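Local structure of 3-hydroxyisobutyrate dehydrogenase (Thermus thermophilus, 2CVZ) at residues T61-T66 / Y70-A75; Y85-T90 / E140-F145; Y14-H19 / G126-M131. The protein probably catalyses the NADP-dependent oxidation of 3-hydroxyisobutyrate to methylmalonate semialdehyde, a step in valine catabolism. One frame throughout, in Å; residues are numbered along the deposited sequence.

Contact 1 (T61-T66 / Y70-A75). With NDP (NADPH dihydro-nicotinamide-adenine-dinucleotide phosphate), chain G.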
loop_
_atom_site.group_PDB
_atom_site.type_symbol
_atom_site.label_atom_id
_atom_site.label_comp_id
_atom_site.label_asym_id
_atom_site.label_seq_id
_atom_site.Cartn_x
_atom_site.Cartn_y
_atom_site.Cartn_z
ATOM N N THR C 61 -25.687 19.713 18.060
ATOM C CA THR C 61 -25.557 19.795 16.615
ATOM C C THR C 61 -25.024 18.477 16.082
ATOM O O THR C 61 -24.200 17.826 16.716
ATOM C CB THR C 61 -24.592 20.922 16.165
ATOM O OG1 THR C 61 -23.366 20.838 16.903
ATOM C CG2 THR C 61 -25.227 22.288 16.368
ATOM N N CYS C 62 -25.532 18.065 14.929
ATOM C CA CYS C 62 -25.057 16.851 14.287
ATOM C C CYS C 62 -25.151 17.143 12.804
ATOM O O CYS C 62 -26.112 16.757 12.132
ATOM C CB CYS C 62 -25.912 15.639 14.647
ATOM S SG CYS C 62 -25.141 14.110 14.085
ATOM N N LEU C 63 -24.139 17.852 12.316
ATOM C CA LEU C 63 -24.059 18.273 10.925
ATOM C C LEU C 63 -22.975 17.496 10.178
ATOM O O LEU C 63 -22.216 16.739 10.781
ATOM C CB LEU C 63 -23.777 19.778 10.895
ATOM C CG LEU C 63 -24.809 20.591 11.693
ATOM C CD1 LEU C 63 -24.323 22.019 11.912
ATOM C CD2 LEU C 63 -26.135 20.573 10.952
ATOM N N PRO C 64 -22.893 17.669 8.849
ATOM C CA PRO C 64 -21.888 16.962 8.053
ATOM C C PRO C 64 -20.451 17.177 8.520
ATOM O O PRO C 64 -19.747 16.217 8.836
ATOM C CB PRO C 64 -22.121 17.503 6.644
ATOM C CG PRO C 64 -23.584 17.783 6.635
ATOM C CD PRO C 64 -23.781 18.458 7.977
ATOM N N THR C 65 -20.023 18.436 8.558
ATOM C CA THR C 65 -18.658 18.760 8.965
ATOM C C THR C 65 -18.592 20.000 9.845
ATOM O O THR C 65 -19.571 20.729 9.993
ATOM C CB THR C 65 -17.762 19.021 7.738
ATOM O OG1 THR C 65 -18.161 20.247 7.111
ATOM C CG2 THR C 65 -17.885 17.892 6.735
ATOM N N THR C 66 -17.419 20.240 10.420
ATOM C CA THR C 66 -17.215 21.402 11.275
ATOM C C THR C 66 -17.556 22.682 10.509
ATOM O O THR C 66 -17.883 23.710 11.104
ATOM C CB THR C 66 -15.754 21.461 11.771
ATOM O OG1 THR C 66 -15.460 20.268 12.509
ATOM C CG2 THR C 66 -15.533 22.674 12.671
ATOM N N TYR C 70 -19.724 25.653 11.953
ATOM C CA TYR C 70 -19.220 27.018 11.975
ATOM C C TYR C 70 -20.254 28.033 11.511
ATOM O O TYR C 70 -20.492 29.034 12.183
ATOM C CB TYR C 70 -17.978 27.128 11.093
ATOM C CG TYR C 70 -16.680 27.170 11.858
ATOM C CD1 TYR C 70 -16.246 28.348 12.465
ATOM C CD2 TYR C 70 -15.876 26.038 11.965
ATOM C CE1 TYR C 70 -15.037 28.396 13.158
ATOM C CE2 TYR C 70 -14.669 26.074 12.655
ATOM C CZ TYR C 70 -14.255 27.257 13.247
ATOM O OH TYR C 70 -13.055 27.296 13.918
ATOM N N GLU C 71 -20.871 27.782 10.362
ATOM C CA GLU C 71 -21.852 28.721 9.846
ATOM C C GLU C 71 -23.115 28.790 10.695
ATOM O O GLU C 71 -23.773 29.828 10.744
ATOM C CB GLU C 71 -22.193 28.399 8.388
ATOM C CG GLU C 71 -22.850 27.064 8.142
ATOM C CD GLU C 71 -23.009 26.786 6.658
ATOM O OE1 GLU C 71 -21.975 26.619 5.974
ATOM O OE2 GLU C 71 -24.162 26.743 6.177
ATOM N N VAL C 72 -23.454 27.696 11.371
ATOM C CA VAL C 72 -24.633 27.695 12.230
ATOM C C VAL C 72 -24.292 28.460 13.507
ATOM O O VAL C 72 -25.149 29.120 14.097
ATOM C CB VAL C 72 -25.078 26.256 12.592
ATOM C CG1 VAL C 72 -26.135 26.295 13.677
ATOM C CG2 VAL C 72 -25.639 25.562 11.360
ATOM N N ALA C 73 -23.030 28.374 13.919
ATOM C CA ALA C 73 -22.562 29.062 15.116
ATOM C C ALA C 73 -22.537 30.573 14.885
ATOM O O ALA C 73 -22.874 31.355 15.777
ATOM C CB ALA C 73 -21.171 28.564 15.494
ATOM N N GLU C 74 -22.138 30.979 13.685
ATOM C CA GLU C 74 -22.083 32.396 13.344
ATOM C C GLU C 74 -23.489 32.990 13.316
ATOM O O GLU C 74 -23.715 34.101 13.791
ATOM C CB GLU C 74 -21.410 32.591 11.983
ATOM C CG GLU C 74 -19.926 32.260 11.968
ATOM C CD GLU C 74 -19.128 33.119 12.936
ATOM O OE1 GLU C 74 -19.208 34.362 12.834
ATOM O OE2 GLU C 74 -18.419 32.551 13.797
ATOM N N ALA C 75 -24.431 32.234 12.760
ATOM C CA ALA C 75 -25.816 32.675 12.666
ATOM C C ALA C 75 -26.433 32.888 14.044
ATOM O O ALA C 75 -27.205 33.827 14.246
ATOM C CB ALA C 75 -26.632 31.657 11.882
HETATM P PA NDP G . -27.120 13.420 6.979
HETATM O O1A NDP G . -28.188 12.464 7.100
HETATM O O2A NDP G . -26.447 13.750 5.673
HETATM O O5B NDP G . -27.685 14.797 7.662
HETATM C C5B NDP G . -26.871 15.976 7.664
HETATM C C4B NDP G . -27.739 17.001 8.381
HETATM O O4B NDP G . -26.977 18.238 8.368
HETATM C C3B NDP G . -29.082 17.294 7.797
HETATM O O3B NDP G . -30.020 17.556 8.873
HETATM C C2B NDP G . -28.889 18.522 6.993
HETATM O O2B NDP G . -30.035 19.309 6.661
HETATM C C1B NDP G . -27.828 19.215 7.789
HETATM N N9A NDP G . -27.039 20.177 6.973
HETATM C C8A NDP G . -26.199 19.915 5.865
HETATM N N7A NDP G . -25.664 21.029 5.406
HETATM C C5A NDP G . -26.138 22.040 6.195
HETATM C C6A NDP G . -25.947 23.441 6.224
HETATM N N6A NDP G . -25.148 24.029 5.333
HETATM N N1A NDP G . -26.583 24.180 7.167
HETATM C C2A NDP G . -27.393 23.580 8.069
HETATM N N3A NDP G . -27.640 22.267 8.128
HETATM C C4A NDP G . -26.975 21.542 7.153
HETATM O O3 NDP G . -25.966 13.088 7.995
HETATM P PN NDP G . -25.679 11.985 9.115
HETATM O O1N NDP G . -25.663 10.685 8.436
HETATM O O2N NDP G . -26.699 12.284 10.174
HETATM O O5D NDP G . -24.262 12.482 9.656
HETATM C C5D NDP G . -24.101 13.749 10.374
HETATM C C4D NDP G . -22.763 13.653 11.170
HETATM O O4D NDP G . -22.810 12.458 11.946
HETATM C C3D NDP G . -21.553 13.487 10.246
HETATM O O3D NDP G . -20.456 14.246 10.774
HETATM C C2D NDP G . -21.308 12.001 10.210
HETATM O O2D NDP G . -19.984 11.745 9.777
HETATM C C1D NDP G . -21.622 11.690 11.733
HETATM N N1N NDP G . -21.957 10.263 12.026
HETATM C C2N NDP G . -22.804 9.568 11.117
HETATM C C3N NDP G . -23.113 8.187 11.453
HETATM C C7N NDP G . -23.986 7.397 10.579
HETATM O O7N NDP G . -24.040 6.150 10.615
HETATM N N7N NDP G . -24.793 8.011 9.694
HETATM C C4N NDP G . -22.571 7.637 12.624
HETATM C C5N NDP G . -21.762 8.329 13.477
HETATM C C6N NDP G . -21.453 9.641 13.182
HETATM P P2B NDP G . -31.028 18.964 5.517
HETATM O O1X NDP G . -31.591 20.284 5.169
HETATM O O2X NDP G . -32.038 18.004 6.039
HETATM O O3X NDP G . -30.266 18.357 4.340
#
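Y70 and T66 lie side by side on the first turn of helix 66-76, in a Rossmann-type domain whose strand 58-61 runs through a loop into this helix past the bound NADPH. The connection illustrates how one strand-to-helix loop can both pack against its helix and, through L63, P64 and E71, hold the cofactor. The Y70 side chain can be followed outward. Its CB rests 3.4 Å from T66 O, and CD2 comes to 3.2 Å from the same oxygen, which sits at the edge of the ring near its plane. Further out, CE2 meets T66 CG2 at 3.5 Å, and at the tip OH donates a hydrogen bond to A96 O of helix 94-105. T66 CG2 reaches the ring because it stands anti to the backbone N; OG1 (chi1 -60°) is turned instead to the backbone N of E93. T66 O also takes the first-turn backbone bond from Y70 N at 2.8 Å. Just ahead, T65 is the N-cap, its OG1 bonded to R67 N.

Deeper in, L63 divides its two methyls. CD1 packs on V72 CG2 of the helix at 3.8 Å, whereas CD2 lies against the adenosine half of the cofactor, near the ribose O4B and the adenine N3A. Next to it the P64 ring presses CG and CD against C8A of the adenine, and the carbonyls of L63 and P64 both lie within hydrogen-bonding distance of the O3D hydroxyl of the nicotinamide ribose. E71 completes the grip from the helix. Its chain runs extended beyond CG and carries the carboxylate to the adenine amino group, where N6A donates to OE2 at 3.0 Å with an N-H...O angle of 152°.

Contact 2 (Y85-T90 / E140-F145)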
loop_
_atom_site.group_PDB
_atom_site.type_symbol
_atom_site.label_atom_id
_atom_site.label_comp_id
_atom_site.label_asym_id
_atom_site.label_seq_id
_atom_site.Cartn_x
_atom_site.Cartn_y
_atom_site.Cartn_z
ATOM N N TYR C 85 -24.319 25.581 26.910
ATOM C CA TYR C 85 -23.386 24.548 26.491
ATOM C C TYR C 85 -23.683 24.139 25.061
ATOM O O TYR C 85 -24.843 24.074 24.649
ATOM C CB TYR C 85 -23.493 23.338 27.416
ATOM C CG TYR C 85 -23.025 23.620 28.824
ATOM C CD1 TYR C 85 -21.670 23.587 29.147
ATOM C CD2 TYR C 85 -23.934 23.944 29.828
ATOM C CE1 TYR C 85 -21.230 23.868 30.440
ATOM C CE2 TYR C 85 -23.507 24.229 31.123
ATOM C CZ TYR C 85 -22.156 24.187 31.421
ATOM O OH TYR C 85 -21.729 24.458 32.700
ATOM N N TRP C 86 -22.625 23.874 24.303
ATOM C CA TRP C 86 -22.764 23.461 22.917
ATOM C C TRP C 86 -22.169 22.067 22.792
ATOM O O TRP C 86 -20.952 21.896 22.865
ATOM C CB TRP C 86 -22.021 24.434 21.991
ATOM C CG TRP C 86 -22.341 24.250 20.534
ATOM C CD1 TRP C 86 -22.214 23.102 19.801
ATOM C CD2 TRP C 86 -22.856 25.242 19.637
ATOM N NE1 TRP C 86 -22.620 23.319 18.505
ATOM C CE2 TRP C 86 -23.018 24.623 18.376
ATOM C CE3 TRP C 86 -23.196 26.595 19.775
ATOM C CZ2 TRP C 86 -23.508 25.312 17.258
ATOM C CZ3 TRP C 86 -23.683 27.282 18.662
ATOM C CH2 TRP C 86 -23.833 26.636 17.420
ATOM N N VAL C 87 -23.039 21.074 22.621
ATOM C CA VAL C 87 -22.617 19.685 22.484
ATOM C C VAL C 87 -22.629 19.351 20.999
ATOM O O VAL C 87 -23.690 19.219 20.388
ATOM C CB VAL C 87 -23.575 18.740 23.248
ATOM C CG1 VAL C 87 -23.141 17.286 23.066
ATOM C CG2 VAL C 87 -23.583 19.107 24.730
ATOM N N ASP C 88 -21.441 19.219 20.420
ATOM C CA ASP C 88 -21.313 18.945 18.996
ATOM C C ASP C 88 -21.090 17.469 18.668
ATOM O O ASP C 88 -19.994 16.938 18.861
ATOM C CB ASP C 88 -20.175 19.799 18.431
ATOM C CG ASP C 88 -20.089 19.735 16.926
ATOM O OD1 ASP C 88 -21.105 19.393 16.286
ATOM O OD2 ASP C 88 -19.005 20.046 16.382
ATOM N N ALA C 89 -22.137 16.818 18.161
ATOM C CA ALA C 89 -22.089 15.402 17.807
ATOM C C ALA C 89 -21.594 15.178 16.381
ATOM O O ALA C 89 -21.571 14.048 15.890
ATOM C CB ALA C 89 -23.473 14.768 17.992
ATOM N N THR C 90 -21.212 16.260 15.712
ATOM C CA THR C 90 -20.682 16.164 14.358
ATOM C C THR C 90 -19.341 15.444 14.457
ATOM O O THR C 90 -18.651 15.565 15.467
ATOM C CB THR C 90 -20.398 17.567 13.764
ATOM O OG1 THR C 90 -21.605 18.336 13.721
ATOM C CG2 THR C 90 -19.813 17.451 12.358
ATOM N N GLU C 140 -19.350 16.859 33.231
ATOM C CA GLU C 140 -20.230 16.411 34.302
ATOM C C GLU C 140 -21.606 17.063 34.197
ATOM O O GLU C 140 -22.619 16.455 34.540
ATOM C CB GLU C 140 -19.607 16.737 35.662
ATOM C CG GLU C 140 -20.428 16.257 36.850
ATOM C CD GLU C 140 -19.782 16.592 38.182
ATOM O OE1 GLU C 140 -19.637 17.796 38.491
ATOM O OE2 GLU C 140 -19.416 15.651 38.922
ATOM N N ARG C 141 -21.635 18.300 33.715
ATOM C CA ARG C 141 -22.881 19.046 33.574
ATOM C C ARG C 141 -23.748 18.544 32.417
ATOM O O ARG C 141 -24.976 18.579 32.496
ATOM C CB ARG C 141 -22.571 20.529 33.364
ATOM C CG ARG C 141 -23.783 21.450 33.355
ATOM C CD ARG C 141 -24.271 21.752 34.764
ATOM N NE ARG C 141 -25.298 22.792 34.772
ATOM C CZ ARG C 141 -26.520 22.648 34.268
ATOM N NH1 ARG C 141 -26.884 21.498 33.712
ATOM N NH2 ARG C 141 -27.380 23.658 34.312
ATOM N N VAL C 142 -23.115 18.075 31.346
ATOM C CA VAL C 142 -23.864 17.600 30.186
ATOM C C VAL C 142 -24.247 16.123 30.211
ATOM O O VAL C 142 -25.206 15.727 29.549
ATOM C CB VAL C 142 -23.100 17.873 28.871
ATOM C CG1 VAL C 142 -22.845 19.361 28.721
ATOM C CG2 VAL C 142 -21.798 17.095 28.849
ATOM N N ARG C 143 -23.510 15.311 30.966
ATOM C CA ARG C 143 -23.792 13.877 31.034
ATOM C C ARG C 143 -25.270 13.506 31.161
ATOM O O ARG C 143 -25.774 12.679 30.402
ATOM C CB ARG C 143 -23.018 13.227 32.189
ATOM C CG ARG C 143 -21.587 12.844 31.853
ATOM C CD ARG C 143 -20.924 12.123 33.019
ATOM N NE ARG C 143 -19.527 11.788 32.745
ATOM C CZ ARG C 143 -19.130 10.802 31.947
ATOM N NH1 ARG C 143 -20.023 10.036 31.334
ATOM N NH2 ARG C 143 -17.835 10.585 31.757
ATOM N N PRO C 144 -25.988 14.117 32.117
ATOM C CA PRO C 144 -27.410 13.810 32.307
ATOM C C PRO C 144 -28.342 14.132 31.140
ATOM O O PRO C 144 -29.502 13.724 31.146
ATOM C CB PRO C 144 -27.764 14.597 33.565
ATOM C CG PRO C 144 -26.862 15.781 33.482
ATOM C CD PRO C 144 -25.548 15.156 33.066
ATOM N N PHE C 145 -27.840 14.849 30.139
ATOM C CA PHE C 145 -28.662 15.217 28.990
ATOM C C PHE C 145 -28.466 14.337 27.760
ATOM O O PHE C 145 -29.209 14.459 26.785
ATOM C CB PHE C 145 -28.392 16.674 28.612
ATOM C CG PHE C 145 -28.815 17.654 29.661
ATOM C CD1 PHE C 145 -30.161 17.942 29.856
ATOM C CD2 PHE C 145 -27.871 18.271 30.475
ATOM C CE1 PHE C 145 -30.564 18.834 30.851
ATOM C CE2 PHE C 145 -28.261 19.162 31.471
ATOM C CZ PHE C 145 -29.608 19.444 31.661
#
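Y85 and R141 meet without the guanidinium leading: the ring lies against the aliphatic root of the arginine, its CE2 3.6 Å from R141 CG, and CZ and OH are almost as near to that carbon. The two side chains run nearly at right angles to each other, the ring and guanidinium planes 57° apart. R141 sends CG out anti to its backbone N and then bends at chi2 (79°), which swings the charged end past the tyrosine and toward F145. There NH1 lies in the plane of the phenyl ring, at its edge, 3.5 Å from F145 CE2.

Behind this pair the contact is wholly apolar. V142 CG1 is shared, touching Y85 CB at 4.2 Å and V87 CG2 at 4.1 Å, while the V87 and V142 side chains run alongside one another, pointing opposite ways. Here helix 136-142 packs on one face of the Rossmann-type sheet, over the parallel strand 85-88. On the other face W86 reaches A73 and L76 of helix 66-76, a worked case of a strand lined by helices on both sides.

Where the strand gives way to the cofactor loop, D88 forms an Asx turn. Its buried carboxylate, gripped by several donors, is likely to be fixed in rotation and probably helps to place T90, which touches the NADPH. OD1 accepts T90 N at 3.2 Å, met from well above the carboxylate plane, and T90 OG1 at 2.8 Å on the syn side, only 16° out of that plane. T61 OG1 is a further hydrogen-bond partner of OD1, and Y111 OH is one of D88 OD2.

Contact 3 (Y14-H19 / G126-M131)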
loop_
_atom_site.group_PDB
_atom_site.type_symbol
_atom_site.label_atom_id
_atom_site.label_comp_id
_atom_site.label_asym_id
_atom_site.label_seq_id
_atom_site.Cartn_x
_atom_site.Cartn_y
_atom_site.Cartn_z
ATOM N N TYR C 14 -32.026 13.190 13.562
ATOM C CA TYR C 14 -33.461 12.981 13.727
ATOM C C TYR C 14 -33.760 12.058 14.917
ATOM O O TYR C 14 -34.426 12.465 15.871
ATOM C CB TYR C 14 -34.059 12.411 12.433
ATOM C CG TYR C 14 -35.571 12.482 12.364
ATOM C CD1 TYR C 14 -36.221 13.656 11.979
ATOM C CD2 TYR C 14 -36.350 11.376 12.696
ATOM C CE1 TYR C 14 -37.619 13.722 11.926
ATOM C CE2 TYR C 14 -37.738 11.431 12.647
ATOM C CZ TYR C 14 -38.366 12.602 12.263
ATOM O OH TYR C 14 -39.741 12.645 12.224
ATOM N N PRO C 15 -33.272 10.804 14.887
ATOM C CA PRO C 15 -33.556 9.922 16.026
ATOM C C PRO C 15 -32.925 10.401 17.336
ATOM O O PRO C 15 -33.521 10.264 18.403
ATOM C CB PRO C 15 -33.012 8.568 15.564
ATOM C CG PRO C 15 -31.911 8.945 14.612
ATOM C CD PRO C 15 -32.524 10.085 13.840
HETATM N N MSE C 16 -31.724 10.967 17.254
HETATM C CA MSE C 16 -31.047 11.465 18.449
HETATM C C MSE C 16 -31.889 12.517 19.153
HETATM O O MSE C 16 -32.079 12.466 20.373
HETATM C CB MSE C 16 -29.688 12.060 18.078
HETATM C CG MSE C 16 -28.649 11.023 17.720
HETATM SE SE MSE C 16 -27.037 11.846 17.039
HETATM C CE MSE C 16 -26.357 12.589 18.678
ATOM N N ALA C 17 -32.392 13.475 18.380
ATOM C CA ALA C 17 -33.219 14.537 18.932
ATOM C C ALA C 17 -34.526 13.947 19.443
ATOM O O ALA C 17 -35.185 14.528 20.301
ATOM C CB ALA C 17 -33.496 15.594 17.870
ATOM N N GLY C 18 -34.901 12.791 18.901
ATOM C CA GLY C 18 -36.123 12.141 19.337
ATOM C C GLY C 18 -36.001 11.703 20.785
ATOM O O GLY C 18 -36.936 11.859 21.577
ATOM N N HIS C 19 -34.847 11.148 21.141
ATOM C CA HIS C 19 -34.626 10.712 22.514
ATOM C C HIS C 19 -34.669 11.906 23.458
ATOM O O HIS C 19 -35.237 11.823 24.549
ATOM C CB HIS C 19 -33.291 9.976 22.626
ATOM C CG HIS C 19 -33.331 8.597 22.050
ATOM N ND1 HIS C 19 -34.003 7.560 22.661
ATOM C CD2 HIS C 19 -32.848 8.100 20.887
ATOM C CE1 HIS C 19 -33.934 6.483 21.898
ATOM N NE2 HIS C 19 -33.239 6.785 20.814
ATOM N N GLY C 126 -31.047 4.501 21.097
ATOM C CA GLY C 126 -30.587 5.379 22.162
ATOM C C GLY C 126 -29.446 4.738 22.936
ATOM O O GLY C 126 -29.307 4.931 24.145
ATOM N N THR C 127 -28.614 3.982 22.227
ATOM C CA THR C 127 -27.487 3.292 22.845
ATOM C C THR C 127 -26.150 3.733 22.260
ATOM O O THR C 127 -25.168 2.989 22.304
ATOM C CB THR C 127 -27.618 1.776 22.647
ATOM O OG1 THR C 127 -27.709 1.493 21.244
ATOM C CG2 THR C 127 -28.865 1.252 23.349
ATOM N N LEU C 128 -26.110 4.942 21.713
ATOM C CA LEU C 128 -24.885 5.452 21.114
ATOM C C LEU C 128 -23.738 5.588 22.106
ATOM O O LEU C 128 -23.949 5.822 23.301
ATOM C CB LEU C 128 -25.140 6.819 20.470
ATOM C CG LEU C 128 -26.070 6.859 19.258
ATOM C CD1 LEU C 128 -26.322 8.309 18.876
ATOM C CD2 LEU C 128 -25.449 6.089 18.096
ATOM N N THR C 129 -22.521 5.431 21.596
ATOM C CA THR C 129 -21.319 5.588 22.404
ATOM C C THR C 129 -20.857 7.011 22.117
ATOM O O THR C 129 -20.810 7.429 20.962
ATOM C CB THR C 129 -20.214 4.600 21.979
ATOM O OG1 THR C 129 -20.606 3.267 22.327
ATOM C CG2 THR C 129 -18.902 4.931 22.674
ATOM N N VAL C 130 -20.533 7.757 23.166
ATOM C CA VAL C 130 -20.100 9.136 22.998
ATOM C C VAL C 130 -18.694 9.352 23.540
ATOM O O VAL C 130 -18.366 8.894 24.629
ATOM C CB VAL C 130 -21.053 10.115 23.732
ATOM C CG1 VAL C 130 -20.585 11.555 23.527
ATOM C CG2 VAL C 130 -22.475 9.946 23.217
HETATM N N MSE C 131 -17.870 10.052 22.766
HETATM C CA MSE C 131 -16.505 10.367 23.175
HETATM C C MSE C 131 -16.436 11.880 23.348
HETATM O O MSE C 131 -16.436 12.629 22.368
HETATM C CB MSE C 131 -15.500 9.874 22.122
HETATM C CG MSE C 131 -15.874 10.179 20.676
HETATM SE SE MSE C 131 -15.681 8.637 19.498
HETATM C CE MSE C 131 -17.387 7.798 19.848
#
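H19 lays one face of its imidazole over G126, joining helix 13-23, which follows the probable GxGxxG loop of the Rossmann-type domain, to the Schellman motif that ends helix 119-125. G126 is the C-prime residue, with positive phi. Its CA makes a CH-pi contact 3.6 Å from the ring centroid, 26° off the normal and displaced toward the rim. The conformation explains the approach: H19 CG stands anti to the carbonyl carbon (chi1 -75°), and a chi2 of -72° turns the ring broadside to the glycine. A beta carbon on G126 would fall 2.6 Å from H19 CE1, so the close fit depends on a residue without one. H19 NE2 is also near G126 N, at 3.2 Å, but the angle is too poor for a hydrogen bond; NE2 makes weak ones to A123 O and E124 O instead. With an alanine at H19, G126 would probably lose its aromatic cover, and those two helix-end carbonyls their weak bonds.

One turn back, M16, present as selenomethionine, lies roughly perpendicular to L128, the first residue of strand 128-133. Its chain runs extended through chi2, which carries SE past the methyl that CG already touches; the bend at chi3 turns only CE. L128 CD1 lies 3.8 Å from M16 CG and 4.0 Å from M16 SE.

From the N terminus, helix 13-23 opens contact 3, whose loop stays open until 126-131. Contact 1 forms inside it, a short closure between the end of strand 58-61 and helix 66-76. Contact 2 opens next, at 85-90, after contact 1 has closed, but ends only at 140-145; it therefore crosses contact 3, while contacts 1 and 2 stand in series. Together they tie helices 13-23, 66-76 and 136-142 to the parallel strands 58-61 and 85-88 and to strand 128-133 within one nucleotide-binding domain. The three also touch: T61 O lies 2.7 Å from A89 N, M16 CE meets A89 CB at 3.7 Å, and M16 SE approaches C62 SG at 4.2 Å.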